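Geranyltranstransferase (Staphylococcus aureus, PDB 1RTR) probably catalyses the sequential condensation of isopentenyl diphosphate with dimethylallyl and geranyl diphosphates to make farnesyl diphosphate. Local coordinates at residues 44-50 with 67-72; 202-206 with 281-285; 208-213 with 260-265. All blocks are in the same frame, centred on the assembly; numbering follows the deposited sequence.

Contact 1: residues 44-50 with 67-72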
# COMPACT_ATOMS: atom_id res chain seq x y z
N ARG A 44 -4.46 18.48 -9.34
CA ARG A 44 -3.79 17.31 -9.96
C ARG A 44 -2.32 17.53 -10.34
O ARG A 44 -1.85 16.98 -11.34
CB ARG A 44 -4.57 16.79 -11.19
CG ARG A 44 -6.04 16.59 -10.98
CD ARG A 44 -6.41 15.44 -10.09
NE ARG A 44 -7.82 15.13 -10.21
CZ ARG A 44 -8.54 14.49 -9.30
NH1 ARG A 44 -9.82 14.26 -9.51
NH2 ARG A 44 -7.97 14.06 -8.18
N ILE A 45 -1.60 18.32 -9.54
CA ILE A 45 -0.22 18.71 -9.91
C ILE A 45 0.73 17.53 -9.95
O ILE A 45 1.63 17.51 -10.79
CB ILE A 45 0.36 19.82 -9.00
CG1 ILE A 45 0.03 19.55 -7.53
CG2 ILE A 45 -0.13 21.20 -9.43
CD1 ILE A 45 1.22 19.04 -6.75
N ARG A 46 0.53 16.55 -9.07
CA ARG A 46 1.43 15.40 -8.99
C ARG A 46 1.43 14.59 -10.28
O ARG A 46 2.49 14.44 -10.89
CB ARG A 46 1.15 14.51 -7.78
CG ARG A 46 1.57 15.12 -6.47
CD ARG A 46 0.85 14.54 -5.29
NE ARG A 46 1.10 15.27 -4.06
CZ ARG A 46 0.45 16.37 -3.68
NH1 ARG A 46 0.77 16.95 -2.53
NH2 ARG A 46 -0.51 16.88 -4.43
N PRO A 47 0.26 14.09 -10.72
CA PRO A 47 0.15 13.42 -12.02
C PRO A 47 0.62 14.31 -13.15
O PRO A 47 1.38 13.84 -14.00
CB PRO A 47 -1.36 13.13 -12.17
CG PRO A 47 -2.05 13.88 -11.10
CD PRO A 47 -1.03 14.07 -10.00
N VAL A 48 0.21 15.57 -13.13
CA VAL A 48 0.55 16.48 -14.22
C VAL A 48 2.06 16.70 -14.30
O VAL A 48 2.64 16.65 -15.39
CB VAL A 48 -0.22 17.80 -14.11
CG1 VAL A 48 0.51 18.92 -14.82
CG2 VAL A 48 -1.63 17.63 -14.71
N LEU A 49 2.68 16.91 -13.14
CA LEU A 49 4.14 16.99 -13.04
C LEU A 49 4.80 15.81 -13.72
O LEU A 49 5.71 16.01 -14.52
CB LEU A 49 4.58 17.07 -11.58
CG LEU A 49 6.07 17.34 -11.30
CD1 LEU A 49 6.57 18.55 -12.09
CD2 LEU A 49 6.28 17.56 -9.82
N LEU A 50 4.34 14.60 -13.41
CA LEU A 50 4.95 13.38 -13.96
C LEU A 50 4.81 13.35 -15.49
O LEU A 50 5.79 13.14 -16.22
CB LEU A 50 4.36 12.14 -13.28
CG LEU A 50 4.36 10.67 -13.75
CD1 LEU A 50 5.42 10.25 -14.74
CD2 LEU A 50 4.41 9.75 -12.54
N SER A 67 1.28 5.26 -14.04
CA SER A 67 2.08 5.73 -12.89
C SER A 67 1.50 7.02 -12.29
O SER A 67 1.37 7.13 -11.07
CB SER A 67 3.54 5.95 -13.29
OG SER A 67 4.18 4.72 -13.57
N ALA A 68 1.13 7.96 -13.16
CA ALA A 68 0.44 9.19 -12.76
C ALA A 68 -0.88 8.90 -12.04
O ALA A 68 -1.17 9.54 -11.02
CB ALA A 68 0.21 10.11 -13.96
N ILE A 69 -1.67 7.97 -12.57
CA ILE A 69 -2.93 7.57 -11.92
C ILE A 69 -2.64 6.97 -10.54
O ILE A 69 -3.26 7.36 -9.55
CB ILE A 69 -3.73 6.56 -12.78
CG1 ILE A 69 -4.17 7.19 -14.11
CG2 ILE A 69 -4.95 6.06 -12.03
CD1 ILE A 69 -5.06 8.43 -13.96
N ALA A 70 -1.70 6.02 -10.50
CA ALA A 70 -1.20 5.48 -9.24
C ALA A 70 -0.82 6.59 -8.26
O ALA A 70 -1.26 6.59 -7.12
CB ALA A 70 -0.03 4.57 -9.48
N LEU A 71 -0.02 7.55 -8.73
CA LEU A 71 0.44 8.65 -7.90
C LEU A 71 -0.72 9.42 -7.28
O LEU A 71 -0.69 9.77 -6.09
CB LEU A 71 1.33 9.60 -8.71
CG LEU A 71 2.04 10.75 -7.97
CD1 LEU A 71 2.67 10.31 -6.62
CD2 LEU A 71 3.07 11.38 -8.90
N GLU A 72 -1.76 9.68 -8.08
CA GLU A 72 -2.94 10.40 -7.57
C GLU A 72 -3.75 9.54 -6.59
O GLU A 72 -4.34 10.06 -5.62
CB GLU A 72 -3.79 10.96 -8.72
CG GLU A 72 -4.94 11.87 -8.29
CD GLU A 72 -4.50 13.24 -7.78
OE1 GLU A 72 -3.29 13.59 -7.88
OE2 GLU A 72 -5.37 13.99 -7.27
O HOH W 1 -1.59 16.09 -7.10

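Contact 2: residues 202-206 with 281-285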
# COMPACT_ATOMS: atom_id res chain seq x y z
N HIS A 202 20.17 16.46 -11.81
CA HIS A 202 19.61 17.80 -11.87
C HIS A 202 18.11 17.78 -11.69
O HIS A 202 17.53 18.71 -11.12
CB HIS A 202 19.97 18.48 -13.20
CG HIS A 202 21.43 18.72 -13.38
ND1 HIS A 202 22.21 17.97 -14.23
CD2 HIS A 202 22.27 19.61 -12.80
CE1 HIS A 202 23.46 18.39 -14.18
NE2 HIS A 202 23.52 19.39 -13.32
N LEU A 203 17.47 16.72 -12.16
CA LEU A 203 16.02 16.63 -12.05
C LEU A 203 15.64 16.40 -10.60
O LEU A 203 14.64 16.93 -10.11
CB LEU A 203 15.47 15.53 -12.96
CG LEU A 203 15.40 15.92 -14.44
CD1 LEU A 203 15.33 14.68 -15.32
CD2 LEU A 203 14.20 16.85 -14.69
N GLU A 204 16.48 15.62 -9.92
CA GLU A 204 16.37 15.39 -8.48
C GLU A 204 16.38 16.67 -7.65
O GLU A 204 15.38 16.98 -6.99
CB GLU A 204 17.45 14.43 -8.00
CG GLU A 204 16.96 13.03 -7.72
CD GLU A 204 17.08 12.65 -6.26
OE1 GLU A 204 16.44 13.36 -5.42
OE2 GLU A 204 17.81 11.65 -5.97
N SER A 205 17.49 17.42 -7.68
CA SER A 205 17.54 18.71 -6.98
C SER A 205 16.39 19.59 -7.40
O SER A 205 15.73 20.21 -6.55
CB SER A 205 18.83 19.49 -7.22
OG SER A 205 19.95 18.65 -7.16
N TYR A 206 16.12 19.64 -8.70
CA TYR A 206 15.01 20.44 -9.16
C TYR A 206 13.77 20.05 -8.38
O TYR A 206 13.08 20.93 -7.84
CB TYR A 206 14.78 20.29 -10.67
CG TYR A 206 13.38 20.69 -11.11
CD1 TYR A 206 12.37 19.73 -11.25
CD2 TYR A 206 13.06 22.02 -11.36
CE1 TYR A 206 11.08 20.10 -11.66
CE2 TYR A 206 11.78 22.40 -11.76
CZ TYR A 206 10.80 21.43 -11.91
OH TYR A 206 9.54 21.81 -12.30
N LEU A 281 8.67 22.48 -17.11
CA LEU A 281 9.18 22.42 -15.75
C LEU A 281 9.31 23.84 -15.19
O LEU A 281 8.76 24.16 -14.12
CB LEU A 281 10.52 21.68 -15.72
CG LEU A 281 10.59 20.15 -15.55
CD1 LEU A 281 9.27 19.43 -15.81
CD2 LEU A 281 11.68 19.57 -16.42
N LEU A 282 9.99 24.70 -15.95
CA LEU A 282 10.16 26.11 -15.62
C LEU A 282 8.83 26.80 -15.40
O LEU A 282 8.70 27.65 -14.52
CB LEU A 282 10.97 26.83 -16.71
CG LEU A 282 11.65 28.19 -16.48
CD1 LEU A 282 10.81 29.33 -17.07
CD2 LEU A 282 11.99 28.48 -15.01
N GLU A 283 7.82 26.42 -16.19
CA GLU A 283 6.48 26.98 -16.02
C GLU A 283 5.83 26.56 -14.70
O GLU A 283 5.11 27.34 -14.10
CB GLU A 283 5.59 26.59 -17.20
CG GLU A 283 4.85 27.75 -17.87
CD GLU A 283 4.54 27.46 -19.33
OE1 GLU A 283 5.00 28.23 -20.21
OE2 GLU A 283 3.85 26.44 -19.59
N ILE A 284 6.10 25.32 -14.26
CA ILE A 284 5.57 24.83 -12.99
C ILE A 284 6.22 25.55 -11.80
O ILE A 284 5.54 25.89 -10.84
CB ILE A 284 5.68 23.28 -12.87
CG1 ILE A 284 4.47 22.62 -13.53
CG2 ILE A 284 5.77 22.80 -11.41
CD1 ILE A 284 4.85 21.46 -14.40
N VAL A 285 7.53 25.78 -11.90
CA VAL A 285 8.25 26.59 -10.91
C VAL A 285 7.56 27.93 -10.71
O VAL A 285 7.35 28.36 -9.57
CB VAL A 285 9.72 26.87 -11.33
CG1 VAL A 285 10.39 27.79 -10.31
CG2 VAL A 285 10.50 25.59 -11.48

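Contact 3: residues 208-213 with 260-265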
# COMPACT_ATOMS: atom_id res chain seq x y z
N TYR A 208 13.35 18.43 -5.49
CA TYR A 208 13.47 18.79 -4.08
C TYR A 208 13.14 20.26 -3.83
O TYR A 208 12.30 20.56 -2.97
CB TYR A 208 14.87 18.47 -3.54
CG TYR A 208 15.11 19.11 -2.19
CD1 TYR A 208 15.83 20.31 -2.09
CD2 TYR A 208 14.59 18.55 -1.03
CE1 TYR A 208 16.05 20.91 -0.86
CE2 TYR A 208 14.80 19.15 0.22
CZ TYR A 208 15.53 20.33 0.29
OH TYR A 208 15.75 20.94 1.51
N HIS A 209 13.77 21.16 -4.58
CA HIS A 209 13.53 22.60 -4.40
C HIS A 209 12.11 22.98 -4.76
O HIS A 209 11.46 23.75 -4.04
CB HIS A 209 14.55 23.44 -5.18
CG HIS A 209 15.94 23.32 -4.65
ND1 HIS A 209 16.28 23.74 -3.38
CD2 HIS A 209 17.05 22.78 -5.19
CE1 HIS A 209 17.56 23.48 -3.17
NE2 HIS A 209 18.06 22.90 -4.26
N LEU A 210 11.61 22.41 -5.86
CA LEU A 210 10.22 22.64 -6.25
C LEU A 210 9.28 22.25 -5.11
O LEU A 210 8.31 22.96 -4.84
CB LEU A 210 9.88 21.87 -7.52
CG LEU A 210 8.45 22.02 -8.03
CD1 LEU A 210 8.28 23.41 -8.64
CD2 LEU A 210 8.12 20.93 -9.04
N GLY A 211 9.59 21.14 -4.45
CA GLY A 211 8.78 20.65 -3.34
C GLY A 211 8.76 21.58 -2.14
O GLY A 211 7.70 21.80 -1.55
N MET A 212 9.93 22.10 -1.77
CA MET A 212 10.01 23.04 -0.65
C MET A 212 9.27 24.36 -0.95
O MET A 212 8.66 24.94 -0.06
CB MET A 212 11.47 23.28 -0.23
CG MET A 212 12.24 21.99 0.18
SD MET A 212 11.44 20.88 1.45
CE MET A 212 11.25 21.99 2.79
N MET A 213 9.28 24.80 -2.22
CA MET A 213 8.49 25.98 -2.62
C MET A 213 7.04 25.87 -2.18
O MET A 213 6.48 26.82 -1.63
CB MET A 213 8.53 26.21 -4.14
CG MET A 213 9.91 26.57 -4.70
SD MET A 213 9.85 26.87 -6.45
CE MET A 213 8.74 28.26 -6.44
N TYR A 260 14.85 31.60 -2.57
CA TYR A 260 16.02 30.74 -2.62
C TYR A 260 15.73 29.38 -3.31
O TYR A 260 16.52 28.89 -4.12
CB TYR A 260 16.59 30.53 -1.21
CG TYR A 260 17.41 29.27 -1.11
CD1 TYR A 260 18.70 29.21 -1.66
CD2 TYR A 260 16.88 28.12 -0.53
CE1 TYR A 260 19.44 28.04 -1.59
CE2 TYR A 260 17.62 26.95 -0.46
CZ TYR A 260 18.90 26.91 -0.99
OH TYR A 260 19.63 25.76 -0.92
N HIS A 261 14.60 28.77 -2.97
CA HIS A 261 14.19 27.52 -3.60
C HIS A 261 13.80 27.71 -5.08
O HIS A 261 14.21 26.92 -5.94
CB HIS A 261 13.05 26.88 -2.80
CG HIS A 261 13.51 26.27 -1.52
ND1 HIS A 261 14.53 25.33 -1.48
CD2 HIS A 261 13.14 26.48 -0.24
CE1 HIS A 261 14.74 24.99 -0.22
NE2 HIS A 261 13.91 25.67 0.55
N ARG A 262 13.04 28.77 -5.34
CA ARG A 262 12.73 29.23 -6.70
C ARG A 262 14.01 29.32 -7.51
O ARG A 262 14.11 28.75 -8.58
CB ARG A 262 12.03 30.60 -6.64
CG ARG A 262 11.56 31.22 -7.98
CD ARG A 262 12.66 31.44 -9.00
NE ARG A 262 12.93 32.84 -9.34
CZ ARG A 262 12.19 33.58 -10.16
NH1 ARG A 262 12.54 34.83 -10.41
NH2 ARG A 262 11.09 33.08 -10.72
N ASP A 263 15.02 29.99 -6.96
CA ASP A 263 16.26 30.22 -7.68
C ASP A 263 17.04 28.95 -7.90
O ASP A 263 17.65 28.77 -8.95
CB ASP A 263 17.13 31.26 -6.96
CG ASP A 263 16.59 32.67 -7.10
OD1 ASP A 263 17.13 33.58 -6.44
OD2 ASP A 263 15.64 32.97 -7.86
N ALA A 264 17.04 28.07 -6.90
CA ALA A 264 17.78 26.81 -7.00
C ALA A 264 17.11 25.84 -7.97
O ALA A 264 17.78 25.09 -8.67
CB ALA A 264 17.97 26.18 -5.61
N ALA A 265 15.77 25.88 -8.01
CA ALA A 265 14.99 25.12 -8.98
C ALA A 265 15.34 25.57 -10.40
O ALA A 265 15.84 24.77 -11.20
CB ALA A 265 13.50 25.28 -8.73

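Contact 1: residues 44-50 with 67-72
Pro47 and Ala68 stand where two nearly antiparallel helical segments, 158° apart in direction with axes 8.4 Å from each other, bring their backbones closest, the two CA atoms being 4.3 Å apart. The small methyl of Ala68 permits this approach: its CB packs on Pro47 CB at 3.8 Å, and Leu50 leans on the same methyl through CG. From there Leu50 CD2 extends over the backbone N of Ala68 and the CB of Ser67. Leu71 CD2 reaches back across the interface, touching Leu50 CD2 at 4.2 Å and Arg46 CB at 3.8 Å. This apolar seam passes into a polar one at the start of helix 45-56, where Arg44 occupies the N-cap. The Arg-Ile-Arg-Pro run is the end of the Gly-Gly-Lys-x-x-Arg-Pro motif of polyprenyl synthases, which in relatives lies at the isopentenyl diphosphate site. Glu72, from helix 65-83, meets this run with both carboxylate oxygens. Its chain bends at chi2 (71°), bringing the carboxylate up beside the proline, with OE1 3.1 Å from Pro47 CD. The other oxygen, OE2, makes a salt bridge with Arg44 NH2 at 2.8 Å; it lies at the guanidinium edge, but is itself met on its anti side, the two flat groups standing 89° apart. A water ties OE1 to both the backbone N and the NH2 of Arg46, so a single buried carboxylate serves both arginines, one directly and one through solvent. Arg44 NH1 is taken up by the carbonyl of Leu38, and Leu17 of helix 6-18 touches Arg44 and Glu72; Phe184 and Ala185 pack on Leu71.

Contact 2: residues 202-206 with 281-285
Tyr206 spans the gap to Leu281 with its whole ring, ending in a hydrogen bond from OH to the carbonyl oxygen of Leu281 at 3.1 Å. The hydroxyl comes in from beside the C=O, well above the carbonyl plane, and shares that oxygen with the N-H of Val285, which takes it as the usual helical acceptor. Around the hydroxyl end of the ring the contacts are apolar: Leu281 CB lies 3.8 Å from CZ, while Val285 CG2 meets the ring edge at CE2, 3.4 Å away. Ile284 CG2 adds a looser touch on OH. These helices of the all-alpha prenyl synthase fold run almost parallel, at 16°, with axes 13.0 Å apart, and it is the length of the tyrosine that bridges this separation. With CG anti to the backbone N (chi1 160°), Tyr206 projects straight into this space. A turn earlier, Leu203 CD2 meets Leu281 CD2 at 4.1 Å, the two leucines crossing at about a right angle. Further out, Leu269 of helix 245-270 touches both Tyr206 and Leu281. Thr53 and Ser56 of helix 45-56 back Leu281, Leu49 and Leu52 of that helix meet Ile284, and Val186 and Met187 pack against Leu203.

Contact 3: residues 208-213 with 260-265
His209 points straight at the segment it packs on, and its path can be followed atom by atom. CB rests 3.6 Å from the carbonyl oxygen of His261 and also touches Ala265 CB. With CG anti to its own carbonyl carbon (chi1 -67°), the imidazole is laid flat against Ala264, whose methyl CB sits 3.4 Å from the ring centroid, almost on the normal: a CH-pi contact centred on the ring, about equally near all five of its atoms. Tyr208 CD1 lies over the opposite face, so both faces are covered. At the edge, ND1 faces His261 ND1 in a nearly straight hydrogen bond of 3.0 Å (171°). One of these nitrogens must carry the hydrogen while the other accepts it, so the protonation of the two rings is probably coupled: the bond would be lost if both ND1 atoms carried a proton. CE1, at the far end, comes within 3.8 Å of Tyr260 OH. The pairing is reciprocal knobs-into-holes packing between antiparallel helices, 154° apart in direction, within the alpha-helical prenyl synthase bundle: His209 fits among Tyr260, His261, Ala264 and Ala265, and His261 among Tyr208, His209, Met212 and Met213. The His261 ring is likewise covered on its two faces, by Met212 CB in a second CH-pi contact, 3.5 Å from the His261 ring centroid, and by Tyr260 CD2. Beyond the histidines, Met213 slides past His261, CG meeting CB at 3.7 Å, and then turns SD onto Arg262 CA, also at 3.7 Å. Arg262 sends its own tip elsewhere: NE makes a salt bridge with Asp263 OD2, NH2 another with Asp286, and the guanidinium forms a cation-pi pair with Tyr289.

Overall arrangement
From the N terminus, contact 1 comes first and closes a short loop, pairing helix 45-56 with helix 65-83 across 16 intervening residues. It is complete before helix 197-227 begins to supply the other two. That long helix enters contact 2 with residues 202-206, then contact 3 with 208-213; since 260-265 comes before 281-285, contact 3 nests within the span of contact 2. Helices 197-227, 245-270 and 279-289 are thus drawn into one cluster, the centres of contacts 2 and 3 being about 8 Å apart. Leu49 connects it to contact 1, its CD1 lying 4.1 Å from Ile284 CD1 and its CD2 3.9 Å from Leu210 CD2, so helices 197-227 and 279-289 both pack onto helix 45-56.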